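Local coordinates for beta-ketoacyl-[acyl-carrier-protein] synthase FabY (Pseudomonas aeruginosa, PDB 4CW4) that catalyses the condensation of acetyl-CoA with malonyl-acyl carrier protein to give acetoacetyl-ACP, the primer that starts fatty acid synthesis, working as a homodimer, at residues 428-431 and 432-436; 444-447 and 448-452; 408-411 and 412-415; 26-29 and 30-33; 37-40 and 41-44. One frame throughout, in Å; residues are numbered along the deposited sequence.

Contact 1 (428-431 and 432-436)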
# COMPACT_ATOMS: atom_id res chain seq x y z
N ASP A 428 5.22 36.77 -10.00
CA ASP A 428 5.46 37.67 -8.88
C ASP A 428 5.04 37.04 -7.56
O ASP A 428 5.78 37.09 -6.58
CB ASP A 428 4.74 39.00 -9.08
CG ASP A 428 4.99 39.98 -7.94
OD1 ASP A 428 6.12 40.50 -7.86
OD2 ASP A 428 4.08 40.20 -7.11
N THR A 429 3.86 36.43 -7.55
CA THR A 429 3.37 35.79 -6.32
C THR A 429 4.25 34.60 -5.92
O THR A 429 4.53 34.39 -4.76
CB THR A 429 1.90 35.38 -6.45
OG1 THR A 429 1.10 36.56 -6.58
CG2 THR A 429 1.44 34.61 -5.23
N VAL A 430 4.71 33.83 -6.89
CA VAL A 430 5.64 32.75 -6.58
C VAL A 430 6.96 33.31 -6.04
O VAL A 430 7.50 32.80 -5.06
CB VAL A 430 5.87 31.85 -7.80
CG1 VAL A 430 7.05 30.89 -7.57
CG2 VAL A 430 4.61 31.05 -8.11
N ARG A 431 7.46 34.38 -6.65
CA ARG A 431 8.74 34.93 -6.24
C ARG A 431 8.72 35.59 -4.88
O ARG A 431 9.72 35.58 -4.19
CB ARG A 431 9.26 35.93 -7.28
CG ARG A 431 9.80 35.25 -8.52
CD ARG A 431 10.12 36.26 -9.62
NE ARG A 431 10.74 35.59 -10.76
CZ ARG A 431 10.90 36.14 -11.96
NH1 ARG A 431 10.48 37.38 -12.20
NH2 ARG A 431 11.47 35.43 -12.92
N HIS A 432 7.60 36.19 -4.49
CA HIS A 432 7.58 37.02 -3.29
C HIS A 432 6.55 36.63 -2.25
O HIS A 432 6.53 37.20 -1.16
CB HIS A 432 7.37 38.48 -3.70
CG HIS A 432 8.42 38.98 -4.63
ND1 HIS A 432 9.73 39.19 -4.23
CD2 HIS A 432 8.38 39.27 -5.95
CE1 HIS A 432 10.43 39.61 -5.26
NE2 HIS A 432 9.64 39.67 -6.32
N ALA A 433 5.74 35.62 -2.53
CA ALA A 433 4.71 35.19 -1.60
C ALA A 433 4.53 33.69 -1.60
O ALA A 433 3.42 33.19 -1.40
CB ALA A 433 3.40 35.89 -1.90
N SER A 434 5.63 32.95 -1.79
CA SER A 434 5.58 31.50 -1.65
C SER A 434 6.64 31.02 -0.67
O SER A 434 7.63 31.71 -0.43
CB SER A 434 5.72 30.78 -3.01
OG SER A 434 7.06 30.73 -3.45
N PHE A 435 6.40 29.85 -0.09
CA PHE A 435 7.35 29.22 0.83
C PHE A 435 7.37 27.72 0.59
O PHE A 435 6.48 27.16 -0.07
CB PHE A 435 7.08 29.60 2.30
CG PHE A 435 5.80 29.03 2.89
CD1 PHE A 435 4.54 29.47 2.48
CD2 PHE A 435 5.86 28.10 3.93
CE1 PHE A 435 3.38 28.96 3.07
CE2 PHE A 435 4.70 27.59 4.50
CZ PHE A 435 3.46 28.03 4.08
N VAL A 436 8.41 27.08 1.11
CA VAL A 436 8.60 25.65 0.95
C VAL A 436 8.54 24.96 2.30
O VAL A 436 9.23 25.33 3.25
CB VAL A 436 9.98 25.34 0.31
CG1 VAL A 436 10.19 23.82 0.18
CG2 VAL A 436 10.14 26.03 -1.04

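Contact 2 (444-447 and 448-452)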
# COMPACT_ATOMS: atom_id res chain seq x y z
N PRO A 444 22.47 14.13 6.92
CA PRO A 444 23.51 14.82 6.17
C PRO A 444 23.28 14.79 4.66
O PRO A 444 23.56 15.77 3.97
CB PRO A 444 24.78 14.05 6.56
CG PRO A 444 24.50 13.59 7.94
CD PRO A 444 23.04 13.23 7.94
N ALA A 445 22.78 13.66 4.16
CA ALA A 445 22.46 13.57 2.74
C ALA A 445 21.32 14.51 2.36
O ALA A 445 21.37 15.17 1.33
CB ALA A 445 22.10 12.14 2.34
N ASN A 446 20.28 14.56 3.19
CA ASN A 446 19.12 15.36 2.82
C ASN A 446 19.44 16.85 2.84
O ASN A 446 19.00 17.60 1.97
CB ASN A 446 17.90 15.12 3.71
CG ASN A 446 16.69 15.87 3.18
OD1 ASN A 446 16.09 15.46 2.19
ND2 ASN A 446 16.37 17.00 3.78
N ARG A 447 20.19 17.30 3.82
CA ARG A 447 20.38 18.74 3.95
C ARG A 447 21.12 19.30 2.74
O ARG A 447 20.83 20.39 2.29
CB ARG A 447 21.10 19.09 5.26
CG ARG A 447 22.57 18.75 5.30
CD ARG A 447 23.15 18.92 6.70
NE ARG A 447 24.61 18.86 6.69
CZ ARG A 447 25.38 18.25 7.58
NH1 ARG A 447 24.87 17.60 8.61
NH2 ARG A 447 26.69 18.29 7.44
N VAL A 448 22.05 18.51 2.20
CA VAL A 448 22.77 18.91 0.99
C VAL A 448 21.91 18.71 -0.26
O VAL A 448 21.69 19.66 -1.04
CB VAL A 448 24.11 18.14 0.86
CG1 VAL A 448 24.76 18.39 -0.51
CG2 VAL A 448 25.05 18.53 1.98
N THR A 449 21.42 17.49 -0.47
CA THR A 449 20.69 17.21 -1.71
C THR A 449 19.39 18.00 -1.86
O THR A 449 19.08 18.47 -2.95
CB THR A 449 20.40 15.71 -1.90
OG1 THR A 449 19.61 15.20 -0.81
CG2 THR A 449 21.66 14.96 -2.00
N GLU A 450 18.64 18.17 -0.77
CA GLU A 450 17.40 18.93 -0.86
C GLU A 450 17.66 20.41 -1.03
O GLU A 450 16.99 21.06 -1.83
CB GLU A 450 16.48 18.69 0.34
CG GLU A 450 15.10 19.31 0.09
CD GLU A 450 14.07 19.13 1.19
OE1 GLU A 450 14.42 18.84 2.35
OE2 GLU A 450 12.87 19.37 0.90
N SER A 451 18.60 20.96 -0.30
CA SER A 451 18.88 22.38 -0.48
C SER A 451 19.39 22.67 -1.89
O SER A 451 19.05 23.70 -2.47
CB SER A 451 19.84 22.90 0.59
OG SER A 451 21.16 22.38 0.46
N GLU A 452 20.18 21.77 -2.46
CA GLU A 452 20.65 21.97 -3.82
C GLU A 452 19.48 21.98 -4.81
O GLU A 452 19.45 22.81 -5.71
CB GLU A 452 21.67 20.90 -4.21
CG GLU A 452 22.16 21.08 -5.62
CD GLU A 452 23.43 20.32 -5.90
OE1 GLU A 452 23.78 19.42 -5.11
OE2 GLU A 452 24.09 20.65 -6.90

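Contact 3 (408-411 and 412-415)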
# COMPACT_ATOMS: atom_id res chain seq x y z
N PRO A 408 17.46 11.68 -8.43
CA PRO A 408 17.15 12.93 -9.13
C PRO A 408 15.68 13.26 -9.33
O PRO A 408 15.42 14.36 -9.81
CB PRO A 408 17.82 12.75 -10.49
CG PRO A 408 18.19 11.37 -10.61
CD PRO A 408 18.24 10.75 -9.26
N GLY A 409 14.75 12.37 -8.99
CA GLY A 409 13.35 12.60 -9.27
C GLY A 409 12.81 13.86 -8.62
O GLY A 409 11.90 14.51 -9.14
N ASN A 410 13.33 14.21 -7.45
CA ASN A 410 12.82 15.37 -6.73
C ASN A 410 13.14 16.69 -7.46
O ASN A 410 12.44 17.67 -7.27
CB ASN A 410 13.34 15.35 -5.29
CG ASN A 410 12.59 16.27 -4.34
OD1 ASN A 410 13.20 16.81 -3.43
ND2 ASN A 410 11.29 16.39 -4.48
N TYR A 411 14.14 16.70 -8.35
CA TYR A 411 14.35 17.87 -9.21
C TYR A 411 13.11 18.13 -10.04
O TYR A 411 12.65 19.26 -10.20
CB TYR A 411 15.56 17.70 -10.12
CG TYR A 411 16.90 17.92 -9.45
CD1 TYR A 411 17.55 16.86 -8.82
CD2 TYR A 411 17.51 19.17 -9.45
CE1 TYR A 411 18.77 17.05 -8.19
CE2 TYR A 411 18.74 19.36 -8.83
CZ TYR A 411 19.35 18.29 -8.19
OH TYR A 411 20.57 18.43 -7.57
N LEU A 412 12.59 17.06 -10.61
CA LEU A 412 11.44 17.11 -11.50
C LEU A 412 10.16 17.51 -10.76
O LEU A 412 9.40 18.34 -11.25
CB LEU A 412 11.25 15.77 -12.21
CG LEU A 412 12.19 15.47 -13.38
CD1 LEU A 412 13.66 15.53 -13.01
CD2 LEU A 412 11.86 14.12 -13.97
N THR A 413 9.93 16.93 -9.58
CA THR A 413 8.70 17.24 -8.86
C THR A 413 8.68 18.70 -8.41
O THR A 413 7.66 19.37 -8.54
CB THR A 413 8.43 16.30 -7.66
OG1 THR A 413 9.36 16.51 -6.59
CG2 THR A 413 8.51 14.83 -8.07
N VAL A 414 9.79 19.20 -7.88
CA VAL A 414 9.83 20.58 -7.42
C VAL A 414 9.70 21.56 -8.59
O VAL A 414 8.93 22.51 -8.53
CB VAL A 414 11.09 20.88 -6.59
CG1 VAL A 414 11.13 22.35 -6.16
CG2 VAL A 414 11.14 19.95 -5.35
N ALA A 415 10.44 21.31 -9.67
CA ALA A 415 10.37 22.18 -10.84
C ALA A 415 8.96 22.22 -11.39
O ALA A 415 8.43 23.31 -11.67
CB ALA A 415 11.35 21.72 -11.91

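Contact 4 (26-29 and 30-33)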
# COMPACT_ATOMS: atom_id res chain seq x y z
N PHE A 26 -8.24 23.28 13.90
CA PHE A 26 -8.24 24.66 14.37
C PHE A 26 -6.84 25.18 14.67
O PHE A 26 -6.68 26.17 15.38
CB PHE A 26 -9.20 24.82 15.55
CG PHE A 26 -10.60 24.36 15.21
CD1 PHE A 26 -10.94 23.01 15.32
CD2 PHE A 26 -11.54 25.23 14.70
CE1 PHE A 26 -12.20 22.56 14.94
CE2 PHE A 26 -12.82 24.79 14.34
CZ PHE A 26 -13.14 23.45 14.44
N HIS A 27 -5.85 24.53 14.07
CA HIS A 27 -4.46 24.96 14.13
C HIS A 27 -3.84 24.84 15.52
O HIS A 27 -2.85 25.50 15.80
CB HIS A 27 -4.30 26.39 13.62
CG HIS A 27 -4.92 26.61 12.29
ND1 HIS A 27 -4.35 26.14 11.13
CD2 HIS A 27 -6.08 27.21 11.93
CE1 HIS A 27 -5.13 26.44 10.11
NE2 HIS A 27 -6.18 27.10 10.56
N HIS A 28 -4.39 24.00 16.40
CA HIS A 28 -3.77 23.83 17.72
C HIS A 28 -2.36 23.26 17.68
O HIS A 28 -1.49 23.76 18.37
CB HIS A 28 -4.65 23.00 18.64
CG HIS A 28 -5.88 23.73 19.06
ND1 HIS A 28 -5.85 24.76 19.99
CD2 HIS A 28 -7.17 23.61 18.67
CE1 HIS A 28 -7.07 25.23 20.15
NE2 HIS A 28 -7.89 24.56 19.35
N GLY A 29 -2.12 22.25 16.84
CA GLY A 29 -0.78 21.68 16.73
C GLY A 29 0.21 22.71 16.22
O GLY A 29 1.32 22.83 16.71
N PHE A 30 -0.21 23.46 15.20
CA PHE A 30 0.60 24.55 14.67
C PHE A 30 0.94 25.52 15.78
O PHE A 30 2.09 25.93 15.94
CB PHE A 30 -0.16 25.26 13.55
CG PHE A 30 0.55 26.47 13.01
CD1 PHE A 30 1.55 26.34 12.07
CD2 PHE A 30 0.23 27.73 13.46
CE1 PHE A 30 2.19 27.45 11.57
CE2 PHE A 30 0.90 28.84 12.97
CZ PHE A 30 1.89 28.70 12.04
N ARG A 31 -0.06 25.88 16.56
CA ARG A 31 0.17 26.84 17.62
C ARG A 31 1.18 26.32 18.64
O ARG A 31 1.99 27.08 19.14
CB ARG A 31 -1.13 27.22 18.32
CG ARG A 31 -1.97 28.21 17.55
CD ARG A 31 -3.17 28.59 18.39
NE ARG A 31 -4.34 27.87 17.96
CZ ARG A 31 -5.53 27.96 18.55
NH1 ARG A 31 -5.68 28.60 19.70
NH2 ARG A 31 -6.57 27.35 18.02
N ARG A 32 1.13 25.03 18.96
CA ARG A 32 2.15 24.47 19.86
C ARG A 32 3.54 24.65 19.24
O ARG A 32 4.51 24.97 19.96
CB ARG A 32 1.90 22.99 20.14
CG ARG A 32 3.09 22.24 20.76
CD ARG A 32 3.42 22.74 22.13
NE ARG A 32 4.61 22.11 22.70
CZ ARG A 32 5.84 22.61 22.67
NH1 ARG A 32 6.08 23.75 22.05
NH2 ARG A 32 6.84 21.96 23.24
N MET A 33 3.66 24.44 17.94
CA MET A 33 4.96 24.57 17.31
C MET A 33 5.49 26.01 17.35
O MET A 33 6.68 26.20 17.52
CB MET A 33 4.93 24.00 15.89
CG MET A 33 4.67 22.51 15.90
SD MET A 33 4.80 21.68 14.30
CE MET A 33 3.12 21.82 13.70

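Contact 5 (37-40 and 41-44)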
# COMPACT_ATOMS: atom_id res chain seq x y z
N SER A 37 5.37 32.55 19.84
CA SER A 37 5.11 33.64 18.90
C SER A 37 3.63 34.04 18.85
O SER A 37 3.29 35.04 18.23
CB SER A 37 5.55 33.23 17.49
OG SER A 37 6.96 33.04 17.46
N MET A 38 2.76 33.23 19.45
CA MET A 38 1.34 33.51 19.46
C MET A 38 1.03 34.59 20.47
O MET A 38 1.81 34.83 21.40
CB MET A 38 0.55 32.25 19.82
CG MET A 38 0.73 31.08 18.83
SD MET A 38 0.28 31.45 17.13
CE MET A 38 -1.41 31.94 17.36
N ASP A 39 -0.12 35.24 20.31
CA ASP A 39 -0.59 36.13 21.36
C ASP A 39 -1.05 35.28 22.52
O ASP A 39 -1.30 34.08 22.35
CB ASP A 39 -1.75 36.99 20.86
CG ASP A 39 -2.96 36.16 20.52
OD1 ASP A 39 -3.79 35.88 21.42
OD2 ASP A 39 -3.07 35.78 19.35
N PRO A 40 -1.16 35.87 23.71
CA PRO A 40 -1.50 35.08 24.89
C PRO A 40 -2.85 34.38 24.86
O PRO A 40 -2.94 33.32 25.46
CB PRO A 40 -1.49 36.14 26.01
CG PRO A 40 -0.49 37.12 25.55
CD PRO A 40 -0.72 37.23 24.07
N GLN A 41 -3.86 34.92 24.19
CA GLN A 41 -5.15 34.24 24.24
C GLN A 41 -5.05 32.94 23.45
O GLN A 41 -5.53 31.90 23.88
CB GLN A 41 -6.29 35.11 23.71
CG GLN A 41 -7.65 34.48 23.96
CD GLN A 41 -8.07 33.51 22.85
OE1 GLN A 41 -7.51 33.50 21.78
NE2 GLN A 41 -9.09 32.71 23.13
N ALA A 42 -4.44 33.01 22.27
CA ALA A 42 -4.29 31.82 21.42
C ALA A 42 -3.38 30.78 22.06
O ALA A 42 -3.67 29.59 22.00
CB ALA A 42 -3.74 32.19 20.06
N ARG A 43 -2.30 31.24 22.68
CA ARG A 43 -1.36 30.35 23.36
C ARG A 43 -2.04 29.69 24.55
O ARG A 43 -1.94 28.48 24.72
CB ARG A 43 -0.10 31.11 23.81
CG ARG A 43 0.74 30.34 24.83
CD ARG A 43 2.15 30.90 25.00
NE ARG A 43 2.07 32.28 25.47
CZ ARG A 43 2.33 33.35 24.73
NH1 ARG A 43 2.73 33.25 23.46
NH2 ARG A 43 2.19 34.55 25.26
N GLN A 44 -2.73 30.47 25.37
CA GLN A 44 -3.32 29.93 26.59
C GLN A 44 -4.46 28.98 26.26
O GLN A 44 -4.67 27.98 26.94
CB GLN A 44 -3.77 31.07 27.51
CG GLN A 44 -2.58 31.79 28.12
CD GLN A 44 -2.89 33.19 28.65
OE1 GLN A 44 -4.04 33.66 28.64
NE2 GLN A 44 -1.86 33.86 29.12

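Contact 1 (428-431 and 432-436)
Ser434 OG donates to Val430 O over 2.7 Å near the junction of helix 427-433 with strand 434-437, in the C-terminal half of the thiolase fold. The hydroxyl meets the carbonyl in its plane, on a lone pair, with a C=O...OG angle of 137°. That approach depends on the serine torsion, which sets OG between the backbone N and the carbonyl carbon (chi1 79°). Two backbone bonds complete this turn, His432 N to Asp428 O and Ala433 N to Thr429 O; neither is straight, consistent with a helix that is running out. Thr429 CG2 lies 4.1 Å from Ala433 CB. On the outer side the His432 ring lies over Arg431 CB, a CH-pi contact of 4.0 Å from CB to the ring centroid, while Asp428 OD1 approaches the ring edge at CD2.

Farther out, the Arg431 side chain runs extended to give its NE to Phe461 O. Val430 packs on Val418 and Val422 of helix 409-425, and Ala433 and Phe435 pair by backbone with Val532 of strand 532-539. Ser434 OG, already spent on Val430 O, is also bonded to the indole nitrogen NE1 of Trp466.

Contact 2 (444-447 and 448-452)
Thr449 OG1 donates to Ala445 O over 2.8 Å, coming from 41° above the carbonyl plane, while Thr449 N reaches the same oxygen nearly in line with its C=O bond; Ala445 O therefore holds two donors from one residue. Ser451 OG does likewise at Arg447 O, at 2.7 Å and in the carbonyl plane, whereas the backbone bond from Ser451 N to that oxygen is weak at 3.5 Å. Both hydroxyls sit between the backbone N and the carbonyl carbon, the rotamer that turns them toward the preceding turn.

Among side-chain pairs, Asn446 and Glu450 lie side by side and point the same way. Asn446 ND2 donates to Glu450 OE1 over 3.0 Å with an N-H...O angle of 165°, arriving on the anti side of the carboxylate, and the two planes are turned 65° apart. This buried carboxylate has further donors: OE1 takes Gly440 N, while OE2 takes His439 N and Asn536 ND2.

Arg447 runs extended, its CG 4.1 Å from Val448 CG2, and takes its NE to a salt bridge with Asp511.

The helix is the crossover of the beta-alpha-beta unit formed by strand 434-437, helix 444-461 and strand 466-469. Glu450 brings it against the loop that carries His439, a predicted active-site histidine of this thiolase-like ketosynthase.

Contact 3 (408-411 and 412-415)
This contact lies in the N-terminal part of helix 409-425, in the C-terminal half of the thiolase-like fold and close to the catalytic centre: the Asn410 side chain is about 6 Å from that of His439, a predicted active-site residue. Across the turn, Asn410 ND2 donates to Thr413 OG1 over 2.9 Å. The bond is bent, with an N-H...O angle of 134°, and the hydroxyl oxygen stands 22° out of the amide plane, while the two side chains cross at about a right angle. With CG anti to the backbone N (chi1 -164°), the asparagine amide reaches the next turn, where ND2 also meets the Val414 methyl CG2 at 3.7 Å. Both polar ends are engaged further: ND2 also bonds Asn536 OD1, and Thr413 OG1 is linked to Ser546 OG, so the buried amide is braced from more than one direction.

The backbone supplies the regular bonds of a helix start. Gly409 O takes Thr413 N at 3.2 Å and, more weakly, Leu412 N; Val414 N reaches Asn410 O and Ala415 N reaches Tyr411 O at 3.1 Å each. On the apolar flank Tyr411 CB packs against Leu412 CD1 at 4.1 Å.

The turn is wedged between several elements. Asn410, Thr413 and Val414 face strands 532-539 and 543-550, and Tyr411 leans on Ile453 and Arg456 of helix 444-461. Leu412 and Ala415 meet Leu626 and Tyr628 of the second subunit, placing this end of the helix at the dimer interface.

Contact 4 (26-29 and 30-33)
Phe26 O is gripped by Arg31 NH2 over 2.9 Å, in a bond that is nearly straight at the hydrogen (162°). The oxygen lies almost in the guanidinium plane, so the arginine uses an in-plane N-H, although that donor is itself tilted 30° from the plane of the carbonyl.

The same guanidinium lies flat on the His28 ring. The group centres are 3.9 Å apart with planes 27° from parallel, and NH2 stands over the ring near CE1. The two side chains run side by side in the same direction; a bend at chi3 turns the arginine end back over the start of the helix. On the way its aliphatic part passes His27 O, with CG 3.3 Å from that oxygen. Arg31 NH1 forms a salt bridge with Glu45 and a further bond to Ala42 O, and the imidazole is held at ND1 by Thr46 and at NE2 by Asp586. Both stacked groups are therefore fixed in rotation by partners on other elements. The Glu45 carboxylate probably helps the buried site to accommodate the arginine's charge.

The backbone bonds of the helix are regular: Arg31 N to His27 O (2.9 Å), Arg32 N to His28 O (3.0 Å) and Met33 N to Gly29 O (3.1 Å). The Met33 methyl CE curls back to 3.6 Å from Gly29 O.

His27 holds the N-cap position of the short helix 28-33. The arrangement is a buried helix N-terminus clasped by an arginine from its own first turns, with a guanidinium-imidazole stack between i and i+3 side chains, set between helices 40-53, 482-496 and 565-590.

Contact 5 (37-40 and 41-44)
Pro40 and Arg43 cross at a slant on the first turn of helix 40-53, with the guanidinium nitrogen NH2 3.7 Å from Pro40 CG. The arginine leaves the backbone with CG anti to N, then bends at chi3, which folds the guanidinium back over the start of the helix: Asp39 O and Pro40 CA lie over one of its faces. From there NH1 makes a weak bond to Met38 O, 2.8 Å long but bent to 127° at the hydrogen. Its strongest partner lies elsewhere: NE forms a salt bridge with Glu78; NH1 also bonds Ile35 O.

Beside this pair Asp39 turns its carboxylate toward the first amides of the helix. OD1 accepts Ala42 N over 3.1 Å, the donor standing 47° above the carboxylate plane, and takes a weak second bond from Gln41 N. Its chi1 of 64° places the carboxylate between the backbone N and carbonyl carbon, where OD1 can reach both amides. The Met38 chain, bent at chi2 and chi3, brings its methyl CE to 3.6 Å from Ala42 CB.

Gln44 runs its extended chain past Pro40 O, with CG at 3.1 Å, and its NE2 bonds Glu78 OE1. Two backbone bonds, Arg43 N to Asp39 O and Gln44 N to Pro40 O, begin the helical ladder. The whole is a helix N-terminus with an aspartate N-cap and proline at the first helical position.

Overall arrangement
The five sites fall into two groups. Contacts 4 and 5 lie on consecutive helices, their centres 11 Å apart, and touch directly, Arg31 CG packing on Met38 CE at 3.8 Å. Contacts 1, 2 and 3 share the C-terminal ketosynthase half. There contacts 2 and 3 have centres 13 Å apart and meet where Tyr411 OH lies 3.6 Å from Glu452 CG. They also share Asn536 as a partner, and both lie near predicted active-site His439: the Glu450 side chain is about 3 Å from that of the histidine, and Asn410 is also close by. Contact 1, with its centre 18 Å from that of contact 3, leads into the strand that precedes helix 444-461.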